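Local coordinates for protein decapping nuclease RAI1 (Candida albicans, PDB 5BUD) that hydrolyses the NAD cap of a subset of RNAs, removing the whole NAD moiety from the 5' end with the help of divalent metal ions, at residues Y349-D354 / F360-T365; M2-P7 / V333-T338. All coordinates share one frame; numbering follows the deposited sequence.

Overall arrangement
Both contacts lie at one border of this PD-(D/E)XK nuclease of the DXO/Dom3Z family, with centres about 9 Å apart and on the same side of the chain's centre. Contact 1 is the antiparallel hairpin of strands 349-354 and 359-364; contact 2 brings the N-terminal residues 2-7 over helix 322-339, the helix that precedes the hairpin in the chain. The two meet directly: strand 4-5 pairs antiparallel with strand 359-364, through F360 O to L6 N and L362 N to K4 O. The chain's beginning thus joins the hairpin and helix formed over 300 residues later, with nearest atoms about 16 Å (contact 1) and about 20 Å (contact 2) from the bound RNA.

Contact 1: Y349-D354 / F360-T365; sequences YRLKYD and FTLSET
L351 and F360 meet on the apolar face of a beta hairpin whose antiparallel strands, 349-354 and 360-364, exchange four backbone hydrogen bonds. CD1 of L351 reaches 3.6 Å from CE2 of F360, the two side chains crossing obliquely. The leucine's CG stands opposite its own backbone nitrogen (chi1 175°), which carries CD1 along the sheet toward the phenylalanine. CB of Y353 lies 3.8 Å from F360 CD1, across the ring from the leucine's contact. Separately, the methyl CD1 of L362 packs 3.7 Å from L351 CB. R350 and S363 form one hydrogen-bonded pair, with R350 N to S363 O at 2.8 Å; K352 and T361 form the other. Where the strand gives way to loop, T365 packs on the backbone of Y349, T365 CG2 lying 3.6 Å from Y349 C.

Farther out, W328 meets F360 edge-to-face and W335 of helix 322-339 covers L351 and L362, so the helix backs this apolar side. Strand 121-128 pairs with 349-354 along its other margin, while K352 NZ forms a salt bridge with D122 and Y353 OH bonds to L117 O. On the face carrying R350, K352, T361 and S363, two waters link side-chain hydroxyls to main-chain oxygens. T361 OG1, set between its backbone nitrogen and carbonyl carbon (chi1 68°), bonds to both; one donates to K352 O, and the other donates to R350 O and lies 2.8 Å from S363 OG.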
ATOM      1  N   TYR A 349     -20.517   6.699  -6.263  1.00 29.68           N
ATOM      2  CA  TYR A 349     -20.896   5.385  -5.750  1.00 31.34           C
ATOM      3  C   TYR A 349     -20.086   4.930  -4.525  1.00 30.65           C
ATOM      4  O   TYR A 349     -18.904   5.251  -4.388  1.00 27.05           O
ATOM      5  CB  TYR A 349     -20.736   4.328  -6.843  1.00 31.20           C
ATOM      6  CG  TYR A 349     -21.388   4.751  -8.123  1.00 35.65           C
ATOM      7  CD1 TYR A 349     -22.689   4.343  -8.448  1.00 37.58           C
ATOM      8  CD2 TYR A 349     -20.721   5.582  -8.995  1.00 35.78           C
ATOM      9  CE1 TYR A 349     -23.289   4.764  -9.632  1.00 40.31           C
ATOM     10  CE2 TYR A 349     -21.310   6.009 -10.170  1.00 40.67           C
ATOM     11  CZ  TYR A 349     -22.585   5.601 -10.490  1.00 39.44           C
ATOM     12  OH  TYR A 349     -23.115   6.040 -11.684  1.00 44.76           O
ATOM     13  N   ARG A 350     -20.748   4.147  -3.679  1.00 29.87           N
ATOM     14  CA  ARG A 350     -20.115   3.396  -2.617  1.00 30.88           C
ATOM     15  C   ARG A 350     -19.830   2.029  -3.174  1.00 28.54           C
ATOM     16  O   ARG A 350     -20.716   1.396  -3.721  1.00 29.12           O
ATOM     17  CB  ARG A 350     -21.065   3.181  -1.449  1.00 34.52           C
ATOM     18  CG  ARG A 350     -21.291   4.378  -0.563  1.00 39.57           C
ATOM     19  CD  ARG A 350     -21.802   3.924   0.796  1.00 43.34           C
ATOM     20  NE  ARG A 350     -21.142   4.683   1.837  1.00 47.96           N
ATOM     21  CZ  ARG A 350     -21.364   5.972   2.084  1.00 51.50           C
ATOM     22  NH1 ARG A 350     -22.252   6.676   1.372  1.00 53.07           N
ATOM     23  NH2 ARG A 350     -20.680   6.566   3.049  1.00 54.82           N
ATOM     24  N   LEU A 351     -18.591   1.576  -3.038  1.00 27.49           N
ATOM     25  CA  LEU A 351     -18.227   0.208  -3.343  1.00 26.32           C
ATOM     26  C   LEU A 351     -17.945  -0.436  -1.990  1.00 27.58           C
ATOM     27  O   LEU A 351     -17.095   0.035  -1.252  1.00 25.98           O
ATOM     28  CB  LEU A 351     -16.976   0.167  -4.223  1.00 29.49           C
ATOM     29  CG  LEU A 351     -16.343  -1.177  -4.579  1.00 29.27           C
ATOM     30  CD1 LEU A 351     -17.325  -2.124  -5.220  1.00 30.72           C
ATOM     31  CD2 LEU A 351     -15.161  -0.956  -5.510  1.00 31.41           C
ATOM     32  N   LYS A 352     -18.673  -1.493  -1.659  1.00 28.47           N
ATOM     33  CA  LYS A 352     -18.634  -2.038  -0.309  1.00 31.53           C
ATOM     34  C   LYS A 352     -18.507  -3.558  -0.346  1.00 30.06           C
ATOM     35  O   LYS A 352     -19.278  -4.224  -1.027  1.00 31.46           O
ATOM     36  CB  LYS A 352     -19.911  -1.628   0.450  1.00 31.41           C
ATOM     37  CG  LYS A 352     -20.133  -2.317   1.801  1.00 33.74           C
ATOM     38  CD  LYS A 352     -21.461  -1.896   2.419  1.00 35.66           C
ATOM     39  CE  LYS A 352     -21.508  -2.167   3.913  1.00 37.51           C
ATOM     40  NZ  LYS A 352     -20.833  -1.110   4.716  1.00 38.11           N
ATOM     41  N   TYR A 353     -17.526  -4.087   0.381  1.00 29.86           N
ATOM     42  CA  TYR A 353     -17.511  -5.502   0.732  1.00 29.96           C
ATOM     43  C   TYR A 353     -18.017  -5.621   2.167  1.00 31.08           C
ATOM     44  O   TYR A 353     -17.432  -5.027   3.084  1.00 28.87           O
ATOM     45  CB  TYR A 353     -16.122  -6.106   0.628  1.00 30.38           C
ATOM     46  CG  TYR A 353     -16.079  -7.479   1.202  1.00 30.32           C
ATOM     47  CD1 TYR A 353     -16.862  -8.497   0.665  1.00 29.88           C
ATOM     48  CD2 TYR A 353     -15.285  -7.769   2.294  1.00 30.61           C
ATOM     49  CE1 TYR A 353     -16.847  -9.774   1.208  1.00 30.67           C
ATOM     50  CE2 TYR A 353     -15.263  -9.039   2.840  1.00 31.77           C
ATOM     51  CZ  TYR A 353     -16.045 -10.040   2.290  1.00 31.24           C
ATOM     52  OH  TYR A 353     -16.034 -11.293   2.844  1.00 30.31           O
ATOM     53  N   ASP A 354     -19.120  -6.358   2.322  1.00 32.09           N
ATOM     54  CA  ASP A 354     -19.817  -6.569   3.602  1.00 32.46           C
ATOM     55  C   ASP A 354     -19.599  -8.033   4.008  1.00 32.26           C
ATOM     56  O   ASP A 354     -20.184  -8.931   3.388  1.00 31.38           O
ATOM     57  CB  ASP A 354     -21.320  -6.295   3.439  1.00 33.04           C
ATOM     58  CG  ASP A 354     -22.099  -6.375   4.766  1.00 35.15           C
ATOM     59  OD1 ASP A 354     -21.668  -7.086   5.696  1.00 36.00           O
ATOM     60  OD2 ASP A 354     -23.149  -5.703   4.882  1.00 39.10           O
ATOM     61  N   PHE A 360     -20.594  -7.990  -2.326  1.00 32.82           N
ATOM     62  CA  PHE A 360     -19.685  -7.045  -2.941  1.00 31.46           C
ATOM     63  C   PHE A 360     -20.543  -6.196  -3.869  1.00 31.94           C
ATOM     64  O   PHE A 360     -21.000  -6.684  -4.891  1.00 29.00           O
ATOM     65  CB  PHE A 360     -18.605  -7.803  -3.713  1.00 32.79           C
ATOM     66  CG  PHE A 360     -17.410  -6.965  -4.052  1.00 31.61           C
ATOM     67  CD1 PHE A 360     -16.370  -6.809  -3.132  1.00 31.45           C
ATOM     68  CD2 PHE A 360     -17.320  -6.320  -5.281  1.00 31.78           C
ATOM     69  CE1 PHE A 360     -15.266  -6.026  -3.429  1.00 29.60           C
ATOM     70  CE2 PHE A 360     -16.220  -5.527  -5.576  1.00 31.48           C
ATOM     71  CZ  PHE A 360     -15.189  -5.391  -4.653  1.00 30.95           C
ATOM     72  N   THR A 361     -20.775  -4.929  -3.496  1.00 30.76           N
ATOM     73  CA  THR A 361     -21.796  -4.113  -4.125  1.00 33.10           C
ATOM     74  C   THR A 361     -21.402  -2.668  -4.438  1.00 33.55           C
ATOM     75  O   THR A 361     -20.585  -2.053  -3.764  1.00 30.55           O
ATOM     76  CB  THR A 361     -23.061  -4.022  -3.234  1.00 32.98           C
ATOM     77  OG1 THR A 361     -22.760  -3.277  -2.051  1.00 34.54           O
ATOM     78  CG2 THR A 361     -23.550  -5.421  -2.859  1.00 33.75           C
ATOM     79  N   LEU A 362     -22.076  -2.134  -5.445  1.00 32.48           N
ATOM     80  CA  LEU A 362     -21.924  -0.782  -5.889  1.00 31.32           C
ATOM     81  C   LEU A 362     -23.307  -0.130  -5.776  1.00 32.50           C
ATOM     82  O   LEU A 362     -24.276  -0.617  -6.357  1.00 29.08           O
ATOM     83  CB  LEU A 362     -21.486  -0.839  -7.342  1.00 33.91           C
ATOM     84  CG  LEU A 362     -20.494   0.105  -7.994  1.00 35.48           C
ATOM     85  CD1 LEU A 362     -19.364   0.502  -7.073  1.00 35.26           C
ATOM     86  CD2 LEU A 362     -20.003  -0.565  -9.273  1.00 35.88           C
ATOM     87  N   SER A 363     -23.405   0.946  -5.006  1.00 31.14           N
ATOM     88  CA  SER A 363     -24.666   1.671  -4.899  1.00 33.37           C
ATOM     89  C   SER A 363     -24.405   3.170  -4.999  1.00 35.01           C
ATOM     90  O   SER A 363     -23.316   3.645  -4.667  1.00 31.96           O
ATOM     91  CB  SER A 363     -25.393   1.307  -3.591  1.00 33.29           C
ATOM     92  OG  SER A 363     -24.562   1.477  -2.452  1.00 34.61           O
ATOM     93  N   GLU A 364     -25.407   3.912  -5.451  1.00 32.39           N
ATOM     94  CA  GLU A 364     -25.264   5.338  -5.623  1.00 33.27           C
ATOM     95  C   GLU A 364     -25.201   6.022  -4.273  1.00 32.74           C
ATOM     96  O   GLU A 364     -25.956   5.680  -3.346  1.00 33.25           O
ATOM     97  CB  GLU A 364     -26.470   5.865  -6.410  1.00 37.87           C
ATOM     98  CG  GLU A 364     -26.329   7.235  -7.025  1.00 41.43           C
ATOM     99  CD  GLU A 364     -27.605   7.640  -7.764  1.00 44.30           C
ATOM    100  OE1 GLU A 364     -28.185   6.789  -8.486  1.00 41.56           O
ATOM    101  OE2 GLU A 364     -28.026   8.800  -7.599  1.00 46.45           O
ATOM    102  N   THR A 365     -24.322   7.009  -4.155  1.00 31.24           N
ATOM    103  CA  THR A 365     -24.285   7.822  -2.959  1.00 32.80           C
ATOM    104  C   THR A 365     -25.438   8.844  -2.939  1.00 34.93           C
ATOM    105  O   THR A 365     -26.091   9.107  -3.950  1.00 31.05           O
ATOM    106  CB  THR A 365     -22.985   8.630  -2.836  1.00 35.81           C
ATOM    107  OG1 THR A 365     -22.930   9.603  -3.893  1.00 38.73           O
ATOM    108  CG2 THR A 365     -21.757   7.715  -2.897  1.00 35.67           C
TER
HETATM  109  O   HOH W   1     -22.530  -0.471  -2.045  1.00 29.02           O
HETATM  110  O   HOH W   2     -21.924  -5.198   0.182  1.00 37.29           O

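Contact 2: M2-P7 / V333-T338; sequences MAKSLP and VDWLNT
L6 lies over one face of the W335 indole in a CH-pi contact: its CB stands 3.8 Å from the centroid of the six-membered ring and only 11° off the normal. The leucine's branches spread the apolar contact across the ring system, L6 CD1 settling 3.8 Å from W335 CG on the five-membered ring and L6 CD2 4.1 Å from W335 CE3. W335 reaches this position with CG opposite its backbone nitrogen (chi1 177°), extending the indole from the helix toward the N-terminal strand. K4 adds aliphatic packing through its CG, 4.0 Å from W335 CZ2, before its chain bends and carries the ammonium group off the indole.

Polar atoms gather at the indole's rim. The carbonyl oxygen of K4 lies at the edge, near the ring plane, 3.8 Å from W335 CZ2. W335 NE1 donates to a water at 3.0 Å, also in the plane, and that water gives a weak hydrogen bond to S5 O, tying the indole N-H to the strand indirectly.

In the surrounding fold, L6 also packs on W328 and V332 of helix 322-339. K4 and L6 pair through their backbones with L362 and F360, so the chain's start runs along strand 359-364 of the hairpin while L6 rests on the helix.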
ATOM      1  N   MET A   2     -31.286   0.268  -4.192  1.00 64.36           N
ATOM      2  CA  MET A   2     -30.769  -0.730  -5.105  1.00 67.00           C
ATOM      3  C   MET A   2     -29.246  -0.668  -5.231  1.00 56.61           C
ATOM      4  O   MET A   2     -28.608   0.373  -5.064  1.00 50.15           O
ATOM      5  CB  MET A   2     -31.464  -0.655  -6.472  1.00 74.84           C
ATOM      6  CG  MET A   2     -32.816  -1.364  -6.498  1.00 81.29           C
ATOM      7  SD  MET A   2     -32.747  -3.123  -6.068  1.00 94.16           S
ATOM      8  CE  MET A   2     -32.266  -3.839  -7.637  1.00 92.34           C
ATOM      9  N   ALA A   3     -28.685  -1.833  -5.489  1.00 46.88           N
ATOM     10  CA  ALA A   3     -27.258  -2.001  -5.562  1.00 43.81           C
ATOM     11  C   ALA A   3     -27.041  -3.176  -6.465  1.00 39.32           C
ATOM     12  O   ALA A   3     -27.828  -4.104  -6.487  1.00 42.64           O
ATOM     13  CB  ALA A   3     -26.688  -2.270  -4.178  1.00 42.95           C
ATOM     14  N   LYS A   4     -25.982  -3.122  -7.233  1.00 39.45           N
ATOM     15  CA  LYS A   4     -25.611  -4.226  -8.082  1.00 37.17           C
ATOM     16  C   LYS A   4     -24.493  -4.939  -7.357  1.00 35.80           C
ATOM     17  O   LYS A   4     -23.721  -4.338  -6.595  1.00 33.19           O
ATOM     18  CB  LYS A   4     -25.242  -3.688  -9.468  1.00 44.13           C
ATOM     19  CG  LYS A   4     -24.486  -4.625 -10.395  1.00 48.27           C
ATOM     20  CD  LYS A   4     -24.870  -4.397 -11.851  1.00 52.81           C
ATOM     21  CE  LYS A   4     -25.053  -2.934 -12.232  1.00 54.38           C
ATOM     22  NZ  LYS A   4     -26.020  -2.846 -13.362  1.00 60.96           N
ATOM     23  N   SER A   5     -24.469  -6.251  -7.480  1.00 36.23           N
ATOM     24  CA  SER A   5     -23.521  -6.998  -6.722  1.00 38.66           C
ATOM     25  C   SER A   5     -22.769  -7.870  -7.678  1.00 36.69           C
ATOM     26  O   SER A   5     -23.276  -8.236  -8.727  1.00 36.22           O
ATOM     27  CB  SER A   5     -24.197  -7.795  -5.618  1.00 40.01           C
ATOM     28  OG  SER A   5     -25.098  -8.709  -6.167  1.00 44.26           O
ATOM     29  N   LEU A   6     -21.515  -8.104  -7.332  1.00 36.06           N
ATOM     30  CA  LEU A   6     -20.667  -9.037  -8.027  1.00 33.14           C
ATOM     31  C   LEU A   6     -20.604 -10.247  -7.123  1.00 33.02           C
ATOM     32  O   LEU A   6     -20.261 -10.121  -5.935  1.00 31.20           O
ATOM     33  CB  LEU A   6     -19.261  -8.447  -8.218  1.00 32.44           C
ATOM     34  CG  LEU A   6     -18.254  -9.315  -8.976  1.00 31.12           C
ATOM     35  CD1 LEU A   6     -18.647  -9.475 -10.435  1.00 30.31           C
ATOM     36  CD2 LEU A   6     -16.855  -8.711  -8.854  1.00 30.24           C
ATOM     37  N   PRO A   7     -20.927 -11.432  -7.669  1.00 33.60           N
ATOM     38  CA  PRO A   7     -20.805 -12.612  -6.834  1.00 32.83           C
ATOM     39  C   PRO A   7     -19.362 -12.760  -6.322  1.00 31.74           C
ATOM     40  O   PRO A   7     -18.425 -12.515  -7.078  1.00 30.95           O
ATOM     41  CB  PRO A   7     -21.165 -13.762  -7.790  1.00 35.06           C
ATOM     42  CG  PRO A   7     -22.057 -13.135  -8.834  1.00 37.93           C
ATOM     43  CD  PRO A   7     -21.574 -11.711  -8.970  1.00 35.87           C
ATOM     44  N   VAL A 333     -12.090  -5.628 -11.265  1.00 28.10           N
ATOM     45  CA  VAL A 333     -11.751  -4.391 -12.006  1.00 27.52           C
ATOM     46  C   VAL A 333     -12.430  -4.328 -13.378  1.00 28.36           C
ATOM     47  O   VAL A 333     -12.848  -3.250 -13.815  1.00 26.65           O
ATOM     48  CB  VAL A 333     -10.230  -4.164 -12.152  1.00 31.06           C
ATOM     49  CG1 VAL A 333      -9.602  -4.048 -10.763  1.00 31.74           C
ATOM     50  CG2 VAL A 333      -9.596  -5.263 -12.993  1.00 32.45           C
ATOM     51  N   ASP A 334     -12.558  -5.473 -14.050  1.00 29.03           N
ATOM     52  CA  ASP A 334     -13.389  -5.532 -15.238  1.00 31.67           C
ATOM     53  C   ASP A 334     -14.864  -5.152 -14.949  1.00 31.38           C
ATOM     54  O   ASP A 334     -15.484  -4.450 -15.737  1.00 33.57           O
ATOM     55  CB  ASP A 334     -13.327  -6.907 -15.898  1.00 37.24           C
ATOM     56  CG  ASP A 334     -14.048  -6.920 -17.234  1.00 41.19           C
ATOM     57  OD1 ASP A 334     -13.493  -6.397 -18.234  1.00 41.06           O
ATOM     58  OD2 ASP A 334     -15.187  -7.413 -17.264  1.00 45.99           O
ATOM     59  N   TRP A 335     -15.402  -5.595 -13.819  1.00 29.93           N
ATOM     60  CA  TRP A 335     -16.784  -5.267 -13.427  1.00 30.73           C
ATOM     61  C   TRP A 335     -16.906  -3.757 -13.212  1.00 30.52           C
ATOM     62  O   TRP A 335     -17.773  -3.100 -13.815  1.00 31.05           O
ATOM     63  CB  TRP A 335     -17.164  -6.080 -12.181  1.00 32.41           C
ATOM     64  CG  TRP A 335     -18.519  -5.843 -11.585  1.00 33.46           C
ATOM     65  CD1 TRP A 335     -19.740  -6.187 -12.116  1.00 35.42           C
ATOM     66  CD2 TRP A 335     -18.784  -5.277 -10.301  1.00 32.83           C
ATOM     67  NE1 TRP A 335     -20.738  -5.855 -11.239  1.00 34.80           N
ATOM     68  CE2 TRP A 335     -20.181  -5.285 -10.121  1.00 33.52           C
ATOM     69  CE3 TRP A 335     -17.973  -4.760  -9.285  1.00 32.08           C
ATOM     70  CZ2 TRP A 335     -20.787  -4.787  -8.962  1.00 32.75           C
ATOM     71  CZ3 TRP A 335     -18.584  -4.252  -8.128  1.00 34.16           C
ATOM     72  CH2 TRP A 335     -19.978  -4.276  -7.982  1.00 31.92           C
ATOM     73  N   LEU A 336     -15.992  -3.177 -12.442  1.00 28.42           N
ATOM     74  CA  LEU A 336     -15.994  -1.721 -12.278  1.00 30.19           C
ATOM     75  C   LEU A 336     -15.886  -0.986 -13.630  1.00 29.53           C
ATOM     76  O   LEU A 336     -16.546   0.035 -13.841  1.00 30.00           O
ATOM     77  CB  LEU A 336     -14.857  -1.266 -11.372  1.00 30.36           C
ATOM     78  CG  LEU A 336     -14.907  -1.701  -9.920  1.00 32.63           C
ATOM     79  CD1 LEU A 336     -13.577  -1.383  -9.243  1.00 32.95           C
ATOM     80  CD2 LEU A 336     -16.072  -1.035  -9.206  1.00 34.13           C
ATOM     81  N   ASN A 337     -15.068  -1.518 -14.524  1.00 30.96           N
ATOM     82  CA  ASN A 337     -14.779  -0.864 -15.798  1.00 31.56           C
ATOM     83  C   ASN A 337     -15.919  -0.926 -16.816  1.00 30.54           C
ATOM     84  O   ASN A 337     -15.926  -0.139 -17.751  1.00 33.87           O
ATOM     85  CB  ASN A 337     -13.507  -1.450 -16.427  1.00 32.16           C
ATOM     86  CG  ASN A 337     -12.952  -0.580 -17.539  1.00 33.83           C
ATOM     87  OD1 ASN A 337     -12.751   0.630 -17.365  1.00 34.31           O
ATOM     88  ND2 ASN A 337     -12.734  -1.177 -18.699  1.00 35.57           N
ATOM     89  N   THR A 338     -16.856  -1.851 -16.657  1.00 32.22           N
ATOM     90  CA  THR A 338     -17.973  -1.998 -17.614  1.00 33.78           C
ATOM     91  C   THR A 338     -19.344  -1.658 -17.011  1.00 35.77           C
ATOM     92  O   THR A 338     -20.337  -1.577 -17.730  1.00 38.11           O
ATOM     93  CB  THR A 338     -17.995  -3.427 -18.197  1.00 34.47           C
ATOM     94  OG1 THR A 338     -18.084  -4.371 -17.139  1.00 34.37           O
ATOM     95  CG2 THR A 338     -16.713  -3.714 -18.970  1.00 36.47           C
TER
HETATM   96  O   HOH W   3     -23.386  -7.086 -11.911  1.00 49.78           O